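Local coordinates for transketolase (Campylobacter jejuni, PDB 3L84), which belongs to the transketolase family of thiamine diphosphate-binding proteins and forms a dimer, at residues Pro115-Ala123 with Cys148-Ile159; Leu355-Asp364 with Lys383-Met394. One frame throughout, in Å; residues are numbered along the deposited sequence. Where two conformers were deposited one is given.

Contact 1. Residues Pro115-Ala123 with Cys148-Ile159; sequences PLGQGVANA and CLCGDGDLQEGI
Asp154 and Gly117 make the polar link of this contact. The backbone N of Gly117 donates to Asp154 OD1 at 2.9 Å, almost straight at 171°, on the anti side of the carboxylate. Asp154 OD2 uses its anti lone pair for Gly151 N, and Ser64 also bonds OD1. The carboxylate is thus held at both oxygens, and it ties the N-cap of helix 118-137 to the N-cap of helix 152-156. Leu116 crosses Asp154 at about a right angle and lays CD2 3.6 Å from Asp154 OD1.

Apolar side chains pack around this bond. Val120 CG2 sits 3.7 Å from Cys150 CB and also meets Asp154 CB. Ala123 CB meets Cys148 CB at 3.6 Å. Ile159 has CG1 anti to its backbone N (chi1 -163°), which leaves CG2 3.5 Å from Gly117 C and sends CD1 to Ala121 CB.

Gly117 has a positive phi of 88° in the type II turn Pro115-Gln118, which favours glycine. Glu157 CB and Ile159 CG2 pack close on this bare backbone.

The helix start packs over strand 146-151 of the parallel sheet in the thiamine diphosphate binding domain. Strands 60-63 and 175-181 flank that strand, helix 391-404 touches Gln118 and Ile159, and Tyr420 of the second subunit bonds Leu116 O and Gln118 NE2.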
loop_
_atom_site.group_PDB
_atom_site.type_symbol
_atom_site.label_atom_id
_atom_site.label_comp_id
_atom_site.label_asym_id
_atom_site.label_seq_id
_atom_site.Cartn_x
_atom_site.Cartn_y
_atom_site.Cartn_z
ATOM N N PRO A 115 -3.841 -0.877 12.400
ATOM C CA PRO A 115 -4.124 -0.313 11.069
ATOM C C PRO A 115 -5.442 -0.920 10.576
ATOM O O PRO A 115 -5.606 -2.145 10.575
ATOM C CB PRO A 115 -2.912 -0.751 10.239
ATOM C CG PRO A 115 -1.841 -1.012 11.322
ATOM C CD PRO A 115 -2.591 -1.658 12.416
ATOM N N LEU A 116 -6.395 -0.073 10.227
ATOM C CA LEU A 116 -7.749 -0.515 9.984
ATOM C C LEU A 116 -7.840 -1.420 8.760
ATOM O O LEU A 116 -7.066 -1.321 7.780
ATOM C CB LEU A 116 -8.680 0.706 9.873
ATOM C CG LEU A 116 -8.860 1.489 11.192
ATOM C CD1 LEU A 116 -9.364 2.922 10.978
ATOM C CD2 LEU A 116 -9.805 0.715 12.107
ATOM N N GLY A 117 -8.791 -2.329 8.828
ATOM C CA GLY A 117 -9.014 -3.319 7.801
ATOM C C GLY A 117 -8.205 -4.581 7.972
ATOM O O GLY A 117 -8.647 -5.659 7.603
ATOM N N GLN A 118 -6.988 -4.469 8.499
ATOM C CA GLN A 118 -6.080 -5.622 8.588
ATOM C C GLN A 118 -6.747 -6.798 9.281
ATOM O O GLN A 118 -6.688 -7.938 8.813
ATOM C CB GLN A 118 -4.772 -5.299 9.355
ATOM C CG GLN A 118 -3.833 -4.279 8.739
ATOM C CD GLN A 118 -3.290 -4.702 7.400
ATOM O OE1 GLN A 118 -2.878 -5.870 7.227
ATOM N NE2 GLN A 118 -3.241 -3.744 6.447
ATOM N N GLY A 119 -7.378 -6.516 10.412
ATOM C CA GLY A 119 -7.900 -7.570 11.257
ATOM C C GLY A 119 -8.997 -8.375 10.568
ATOM O O GLY A 119 -9.124 -9.575 10.789
ATOM N N VAL A 120 -9.825 -7.733 9.751
ATOM C CA VAL A 120 -10.839 -8.433 8.989
ATOM C C VAL A 120 -10.177 -9.441 8.040
ATOM O O VAL A 120 -10.593 -10.611 7.984
ATOM C CB VAL A 120 -11.740 -7.459 8.187
ATOM C CG1 VAL A 120 -12.725 -8.236 7.271
ATOM C CG2 VAL A 120 -12.524 -6.538 9.164
ATOM N N ALA A 121 -9.134 -9.003 7.312
ATOM C CA ALA A 121 -8.416 -9.901 6.424
ATOM C C ALA A 121 -7.701 -10.984 7.228
ATOM O O ALA A 121 -7.614 -12.128 6.791
ATOM C CB ALA A 121 -7.433 -9.108 5.534
ATOM N N ASN A 122 -7.128 -10.642 8.385
ATOM C CA ASN A 122 -6.484 -11.658 9.234
ATOM C C ASN A 122 -7.512 -12.718 9.652
ATOM O O ASN A 122 -7.212 -13.919 9.648
ATOM C CB ASN A 122 -5.950 -11.056 10.516
ATOM C CG ASN A 122 -4.861 -10.012 10.310
ATOM O OD1 ASN A 122 -4.012 -10.102 9.374
ATOM N ND2 ASN A 122 -4.859 -9.051 11.189
ATOM N N ALA A 123 -8.718 -12.276 9.999
ATOM C CA ALA A 123 -9.718 -13.226 10.435
ATOM C C ALA A 123 -10.134 -14.165 9.301
ATOM O O ALA A 123 -10.312 -15.368 9.507
ATOM C CB ALA A 123 -10.921 -12.498 10.999
ATOM N N CYS A 148 -14.629 -12.103 14.497
ATOM C CA CYS A 148 -13.938 -10.847 14.309
ATOM C C CYS A 148 -14.857 -9.703 14.632
ATOM O O CYS A 148 -15.984 -9.672 14.105
ATOM C CB CYS A 148 -13.507 -10.723 12.852
ATOM S SG CYS A 148 -12.648 -9.222 12.416
ATOM N N LEU A 149 -14.412 -8.781 15.478
ATOM C CA LEU A 149 -15.162 -7.542 15.720
ATOM C C LEU A 149 -14.558 -6.446 14.886
ATOM O O LEU A 149 -13.354 -6.250 14.902
ATOM C CB LEU A 149 -15.111 -7.128 17.192
ATOM C CG LEU A 149 -16.006 -7.837 18.200
ATOM C CD1 LEU A 149 -15.865 -9.368 18.135
ATOM C CD2 LEU A 149 -15.678 -7.291 19.608
ATOM N N CYS A 150 -15.386 -5.745 14.133
ATOM C CA CYS A 150 -14.909 -4.667 13.256
ATOM C C CYS A 150 -15.826 -3.466 13.327
ATOM O O CYS A 150 -16.902 -3.544 13.896
ATOM C CB CYS A 150 -14.743 -5.188 11.813
ATOM S SG CYS A 150 -16.307 -5.386 10.933
ATOM N N GLY A 151 -15.366 -2.370 12.753
ATOM C CA GLY A 151 -16.102 -1.136 12.709
ATOM C C GLY A 151 -16.135 -0.519 11.340
ATOM O O GLY A 151 -15.650 -1.099 10.352
ATOM N N ASP A 152 -16.709 0.678 11.264
ATOM C CA ASP A 152 -16.783 1.407 9.983
ATOM C C ASP A 152 -15.462 1.589 9.274
ATOM O O ASP A 152 -15.372 1.433 8.053
ATOM C CB ASP A 152 -17.429 2.775 10.186
ATOM C CG ASP A 152 -18.868 2.644 10.500
ATOM O OD1 ASP A 152 -19.581 2.166 9.588
ATOM O OD2 ASP A 152 -19.297 2.943 11.631
ATOM N N GLY A 153 -14.415 1.961 9.988
ATOM C CA GLY A 153 -13.131 2.144 9.377
ATOM C C GLY A 153 -12.632 0.891 8.694
ATOM O O GLY A 153 -11.998 0.933 7.612
ATOM N N ASP A 154 -12.854 -0.257 9.326
ATOM C CA ASP A 154 -12.405 -1.500 8.755
ATOM C C ASP A 154 -13.126 -1.772 7.443
ATOM O O ASP A 154 -12.510 -2.221 6.472
ATOM C CB ASP A 154 -12.639 -2.673 9.720
ATOM C CG ASP A 154 -11.883 -2.530 11.023
ATOM O OD1 ASP A 154 -10.631 -2.592 11.033
ATOM O OD2 ASP A 154 -12.565 -2.301 12.079
ATOM N N LEU A 155 -14.435 -1.554 7.407
ATOM C CA LEU A 155 -15.242 -1.896 6.245
ATOM C C LEU A 155 -15.116 -0.928 5.084
ATOM O O LEU A 155 -15.440 -1.274 3.959
ATOM C CB LEU A 155 -16.697 -2.144 6.648
ATOM C CG LEU A 155 -16.823 -3.369 7.586
ATOM C CD1 LEU A 155 -18.282 -3.713 7.750
ATOM C CD2 LEU A 155 -16.047 -4.619 7.150
ATOM N N GLN A 156 -14.587 0.263 5.318
ATOM C CA GLN A 156 -14.306 1.184 4.205
ATOM C C GLN A 156 -13.009 0.866 3.520
ATOM O O GLN A 156 -12.820 1.219 2.353
ATOM C CB GLN A 156 -14.357 2.638 4.687
ATOM C CG GLN A 156 -15.748 3.071 5.048
ATOM C CD GLN A 156 -15.854 4.511 5.458
ATOM O OE1 GLN A 156 -15.088 5.362 4.979
ATOM N NE2 GLN A 156 -16.844 4.812 6.320
ATOM N N GLU A 157 -12.086 0.243 4.230
ATOM C CA GLU A 157 -10.773 -0.084 3.667
ATOM C C GLU A 157 -10.895 -1.141 2.580
ATOM O O GLU A 157 -11.585 -2.150 2.750
ATOM C CB GLU A 157 -9.835 -0.563 4.775
ATOM C CG GLU A 157 -9.313 0.562 5.600
ATOM C CD GLU A 157 -8.258 1.401 4.911
ATOM O OE1 GLU A 157 -7.885 1.211 3.718
ATOM O OE2 GLU A 157 -7.741 2.334 5.633
ATOM N N GLY A 158 -10.216 -0.936 1.468
ATOM C CA GLY A 158 -10.221 -1.911 0.363
ATOM C C GLY A 158 -9.880 -3.333 0.770
ATOM O O GLY A 158 -10.453 -4.295 0.242
ATOM N N ILE A 159 -8.964 -3.483 1.726
ATOM C CA ILE A 159 -8.520 -4.827 2.133
ATOM C C ILE A 159 -9.697 -5.655 2.682
ATOM O O ILE A 159 -9.706 -6.884 2.551
ATOM C CB ILE A 159 -7.381 -4.748 3.113
ATOM C CG1 ILE A 159 -6.649 -6.070 3.222
ATOM C CG2 ILE A 159 -7.840 -4.192 4.476
ATOM C CD1 ILE A 159 -5.460 -6.053 4.215
#

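Contact 2. Residues Leu355-Asp364 with Lys383-Met394; sequences LEGFLGGSAD and KNIHFGIREHAM
Lys383 runs its side chain alongside the backbone of Leu355-Phe358. Its chain is extended up to the last bond, where chi4 of -106° turns NZ to the carbonyls. NZ donates to Phe358 O at 2.8 Å, tilted 17° from the carbonyl plane, and weakly to Glu356 O. Ala352 O, at the C-terminal end of helix 340-354, is a further acceptor, so two firm bonds and a weak one hold the buried NZ. Leu359 CB rests on Lys383 O, and its CD1 reaches Ile385 CD1.

Phe387 is held between two residues of its own segment. Ile385 CG2 lies over the centre of one face, 3.5 Å above the plane. Met394, a selenomethionine, puts CG over the centre of the opposite face. The ring edge faces strand 358-362, where Gly361 N and Ser362 O meet it in plane.

Strand 358-362 and the short, weakly bonded strand 384-386, outermost within the chain, are parallel neighbours in the six-stranded sheet of the pyrimidine binding domain, joined by a beta-alpha-beta crossover through helix 366-369. Ile385 N donates to Gly360 O at 2.9 Å and 174°, from above the carbonyl plane. This is the one firm backbone bond here; Gly360 N to Lys383 O and Phe387 N to Ser362 O are weak. Gly361 CA makes a CA-H...O contact with Ile385 O, where a side chain would clash. Water 1 accepts from Ser362 N and probably donates to Ile385 O.

Beyond the strands, Met394 SE lies 3.6 Å from Ala363 N, and its CE meets Ala363 CB. Glu391 CG packs on the same methyl group, while water 2 joins Glu391 OE2 to Ala363 O. Ile389 crosses Asp364 at a slant, CG1 3.7 Å from Asp364 CB. The Asp364 carboxylate accepts bonds from Ser185, Ile186 and Glu187 of the second subunit.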
loop_
_atom_site.group_PDB
_atom_site.type_symbol
_atom_site.label_atom_id
_atom_site.label_comp_id
_atom_site.label_asym_id
_atom_site.label_seq_id
_atom_site.Cartn_x
_atom_site.Cartn_y
_atom_site.Cartn_z
ATOM N N LEU A 355 7.974 -30.226 3.655
ATOM C CA LEU A 355 7.330 -29.607 4.805
ATOM C C LEU A 355 5.830 -29.644 4.590
ATOM O O LEU A 355 5.288 -28.911 3.747
ATOM C CB LEU A 355 7.818 -28.166 4.972
ATOM C CG LEU A 355 9.302 -27.990 5.286
ATOM C CD1 LEU A 355 9.722 -26.556 5.100
ATOM C CD2 LEU A 355 9.692 -28.494 6.676
ATOM N N GLU A 356 5.127 -30.470 5.358
ATOM C CA GLU A 356 3.699 -30.622 5.161
ATOM C C GLU A 356 2.898 -29.343 5.409
ATOM O O GLU A 356 1.811 -29.186 4.861
ATOM C CB GLU A 356 3.187 -31.783 6.018
ATOM C CG GLU A 356 3.615 -33.148 5.471
ATOM C CD GLU A 356 3.667 -34.247 6.509
ATOM O OE1 GLU A 356 4.317 -34.040 7.539
ATOM O OE2 GLU A 356 3.071 -35.346 6.290
ATOM N N GLY A 357 3.436 -28.417 6.199
ATOM C CA GLY A 357 2.778 -27.168 6.464
ATOM C C GLY A 357 3.208 -25.984 5.607
ATOM O O GLY A 357 2.710 -24.876 5.826
ATOM N N PHE A 358 4.124 -26.191 4.655
ATOM C CA PHE A 358 4.583 -25.136 3.758
ATOM C C PHE A 358 3.631 -24.992 2.583
ATOM O O PHE A 358 3.392 -25.941 1.863
ATOM C CB PHE A 358 5.993 -25.457 3.292
ATOM C CG PHE A 358 6.657 -24.347 2.545
ATOM C CD1 PHE A 358 7.449 -23.399 3.202
ATOM C CD2 PHE A 358 6.517 -24.243 1.166
ATOM C CE1 PHE A 358 8.072 -22.386 2.501
ATOM C CE2 PHE A 358 7.169 -23.216 0.462
ATOM C CZ PHE A 358 7.923 -22.295 1.141
ATOM N N LEU A 359 3.099 -23.797 2.361
ATOM C CA LEU A 359 2.124 -23.573 1.303
ATOM C C LEU A 359 2.072 -22.075 1.032
ATOM O O LEU A 359 2.701 -21.282 1.717
ATOM C CB LEU A 359 0.737 -24.127 1.668
ATOM C CG LEU A 359 -0.181 -23.277 2.577
ATOM C CD1 LEU A 359 -1.531 -24.035 2.809
ATOM C CD2 LEU A 359 0.413 -22.864 3.899
ATOM N N GLY A 360 1.341 -21.695 -0.001
ATOM C CA GLY A 360 1.224 -20.275 -0.314
ATOM C C GLY A 360 0.734 -20.079 -1.705
ATOM O O GLY A 360 0.168 -20.982 -2.342
ATOM N N GLY A 361 0.975 -18.889 -2.221
ATOM C CA GLY A 361 0.530 -18.592 -3.562
ATOM C C GLY A 361 0.862 -17.197 -3.977
ATOM O O GLY A 361 1.633 -16.491 -3.293
ATOM N N SER A 362 0.291 -16.818 -5.109
ATOM C CA SER A 362 0.547 -15.540 -5.760
ATOM C C SER A 362 -0.763 -14.792 -5.928
ATOM O O SER A 362 -1.865 -15.364 -5.958
ATOM C CB SER A 362 1.159 -15.838 -7.146
ATOM O OG SER A 362 1.361 -14.638 -7.902
ATOM N N ALA A 363 -0.634 -13.477 -6.079
ATOM C CA ALA A 363 -1.762 -12.617 -6.400
ATOM C C ALA A 363 -1.983 -12.568 -7.905
ATOM O O ALA A 363 -1.646 -11.600 -8.592
ATOM C CB ALA A 363 -1.556 -11.188 -5.798
ATOM N N ASP A 364 -2.467 -13.678 -8.444
ATOM C CA ASP A 364 -2.739 -13.883 -9.856
ATOM C C ASP A 364 -1.519 -13.753 -10.745
ATOM O O ASP A 364 -1.636 -13.273 -11.868
ATOM C CB ASP A 364 -3.826 -12.958 -10.409
ATOM C CG ASP A 364 -4.400 -13.442 -11.760
ATOM O OD1 ASP A 364 -4.697 -14.647 -11.869
ATOM O OD2 ASP A 364 -4.537 -12.616 -12.696
ATOM N N LYS A 383 -2.019 -27.438 -1.928
ATOM C CA LYS A 383 -1.159 -26.421 -1.357
ATOM C C LYS A 383 -1.154 -25.072 -2.072
ATOM O O LYS A 383 -0.724 -24.095 -1.476
ATOM C CB LYS A 383 0.288 -26.904 -1.364
ATOM C CG LYS A 383 0.604 -27.992 -0.358
ATOM C CD LYS A 383 2.116 -28.157 -0.341
ATOM C CE LYS A 383 2.611 -29.164 0.643
ATOM N NZ LYS A 383 3.277 -28.726 1.875
ATOM N N ASN A 384 -1.539 -25.019 -3.338
ATOM C CA ASN A 384 -1.479 -23.789 -4.105
ATOM C C ASN A 384 -2.700 -22.918 -3.817
ATOM O O ASN A 384 -3.822 -23.359 -4.048
ATOM C CB ASN A 384 -1.413 -24.093 -5.606
ATOM C CG ASN A 384 -0.133 -24.756 -6.005
ATOM O OD1 ASN A 384 0.905 -24.085 -6.069
ATOM N ND2 ASN A 384 -0.171 -26.047 -6.320
ATOM N N ILE A 385 -2.497 -21.718 -3.287
ATOM C CA ILE A 385 -3.549 -20.757 -3.057
ATOM C C ILE A 385 -3.617 -19.737 -4.171
ATOM O O ILE A 385 -2.604 -19.170 -4.524
ATOM C CB ILE A 385 -3.420 -20.081 -1.703
ATOM C CG1 ILE A 385 -3.342 -21.135 -0.595
ATOM C CG2 ILE A 385 -4.619 -19.112 -1.456
ATOM C CD1 ILE A 385 -2.984 -20.573 0.787
ATOM N N HIS A 386 -4.798 -19.523 -4.715
ATOM C CA HIS A 386 -5.050 -18.556 -5.783
ATOM C C HIS A 386 -5.664 -17.328 -5.137
ATOM O O HIS A 386 -6.868 -17.245 -4.916
ATOM C CB HIS A 386 -5.934 -19.201 -6.846
ATOM C CG HIS A 386 -5.255 -20.351 -7.510
ATOM N ND1 HIS A 386 -5.507 -21.681 -7.231
ATOM C CD2 HIS A 386 -4.208 -20.336 -8.364
ATOM C CE1 HIS A 386 -4.665 -22.430 -7.937
ATOM N NE2 HIS A 386 -3.878 -21.639 -8.641
ATOM N N PHE A 387 -4.820 -16.362 -4.805
ATOM C CA PHE A 387 -5.294 -15.185 -4.065
ATOM C C PHE A 387 -6.092 -14.211 -4.903
ATOM O O PHE A 387 -6.777 -13.334 -4.363
ATOM C CB PHE A 387 -4.127 -14.489 -3.385
ATOM C CG PHE A 387 -3.601 -15.242 -2.201
ATOM C CD1 PHE A 387 -4.238 -15.161 -0.978
ATOM C CD2 PHE A 387 -2.444 -15.998 -2.291
ATOM C CE1 PHE A 387 -3.722 -15.841 0.109
ATOM C CE2 PHE A 387 -1.955 -16.679 -1.218
ATOM C CZ PHE A 387 -2.605 -16.609 -0.014
ATOM N N GLY A 388 -6.005 -14.333 -6.212
ATOM C CA GLY A 388 -6.559 -13.342 -7.087
ATOM C C GLY A 388 -5.726 -12.064 -7.066
ATOM O O GLY A 388 -4.620 -12.027 -6.547
ATOM N N ILE A 389 -6.287 -10.978 -7.606
ATOM C CA ILE A 389 -5.568 -9.710 -7.749
ATOM C C ILE A 389 -5.812 -8.918 -6.466
ATOM O O ILE A 389 -6.511 -7.898 -6.441
ATOM C CB ILE A 389 -5.895 -8.953 -9.029
ATOM C CG1 ILE A 389 -5.778 -9.861 -10.282
ATOM C CG2 ILE A 389 -4.925 -7.779 -9.190
ATOM C CD1 ILE A 389 -7.005 -10.761 -10.610
ATOM N N ARG A 390 -5.216 -9.434 -5.377
ATOM C CA ARG A 390 -5.514 -8.998 -4.023
ATOM C C ARG A 390 -4.256 -9.040 -3.176
ATOM O O ARG A 390 -4.130 -9.797 -2.213
ATOM C CB ARG A 390 -6.583 -9.910 -3.379
ATOM C CG ARG A 390 -7.914 -9.991 -4.094
ATOM C CD ARG A 390 -8.846 -10.892 -3.319
ATOM N NE ARG A 390 -10.125 -11.137 -3.973
ATOM C CZ ARG A 390 -10.416 -12.199 -4.708
ATOM N NH1 ARG A 390 -9.553 -13.165 -4.940
ATOM N NH2 ARG A 390 -11.648 -12.310 -5.190
ATOM N N GLU A 391 -3.272 -8.271 -3.549
ATOM C CA GLU A 391 -1.980 -8.358 -2.878
ATOM C C GLU A 391 -2.099 -8.103 -1.389
ATOM O O GLU A 391 -1.479 -8.790 -0.575
ATOM C CB GLU A 391 -0.944 -7.392 -3.474
ATOM C CG GLU A 391 -0.549 -7.639 -4.905
ATOM C CD GLU A 391 -1.468 -6.970 -5.904
ATOM O OE1 GLU A 391 -2.452 -6.275 -5.514
ATOM O OE2 GLU A 391 -1.195 -7.120 -7.121
ATOM N N HIS A 392 -2.849 -7.077 -1.036
ATOM C CA HIS A 392 -2.894 -6.651 0.365
ATOM C C HIS A 392 -3.573 -7.702 1.228
ATOM O O HIS A 392 -3.030 -8.125 2.252
ATOM C CB HIS A 392 -3.561 -5.304 0.453
ATOM C CG HIS A 392 -3.330 -4.508 1.681
ATOM N ND1 HIS A 392 -2.450 -4.785 2.701
ATOM C CD2 HIS A 392 -3.904 -3.314 1.973
ATOM C CE1 HIS A 392 -2.508 -3.780 3.588
ATOM N NE2 HIS A 392 -3.394 -2.911 3.178
ATOM N N ALA A 393 -4.762 -8.145 0.837
ATOM C CA ALA A 393 -5.442 -9.208 1.577
ATOM C C ALA A 393 -4.590 -10.474 1.591
ATOM O O ALA A 393 -4.583 -11.178 2.595
ATOM C CB ALA A 393 -6.834 -9.471 0.992
HETATM N N MSE A 394 -3.907 -10.796 0.500
HETATM C CA MSE A 394 -3.035 -11.979 0.514
HETATM C C MSE A 394 -2.056 -11.935 1.670
HETATM O O MSE A 394 -1.894 -12.905 2.446
HETATM C CB MSE A 394 -2.254 -12.089 -0.804
HETATM C CG MSE A 394 -1.150 -13.118 -0.773
HETATM SE SE MSE A 394 -0.222 -13.286 -2.472
HETATM C CE MSE A 394 0.666 -11.530 -2.479
HETATM O O HOH W 1 -1.150 -18.634 -6.894
HETATM O O HOH W 2 -0.051 -9.306 -8.178
HETATM O O HOH W 3 -4.672 -16.055 -8.031
#

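How the contacts relate
Both contacts are buried, and their centres are about 20 Å apart. Contact 1 belongs to the thiamine diphosphate binding domain, contact 2 to the pyrimidine binding domain. Contact 1 sets a helix against an inner strand of its sheet, with apolar packing around one carboxylate. Contact 2 pairs two strands at the edge of the sheet within the chain, with one firm and two weak backbone bonds, a buried lysine and waters. The two meet directly: Gln118 and Ile159 pack on His392, and Ile159 also on Ala393. They also meet across the dimer, where Gln156 OE1 accepts a hydrogen bond from Ile389 N of the second subunit.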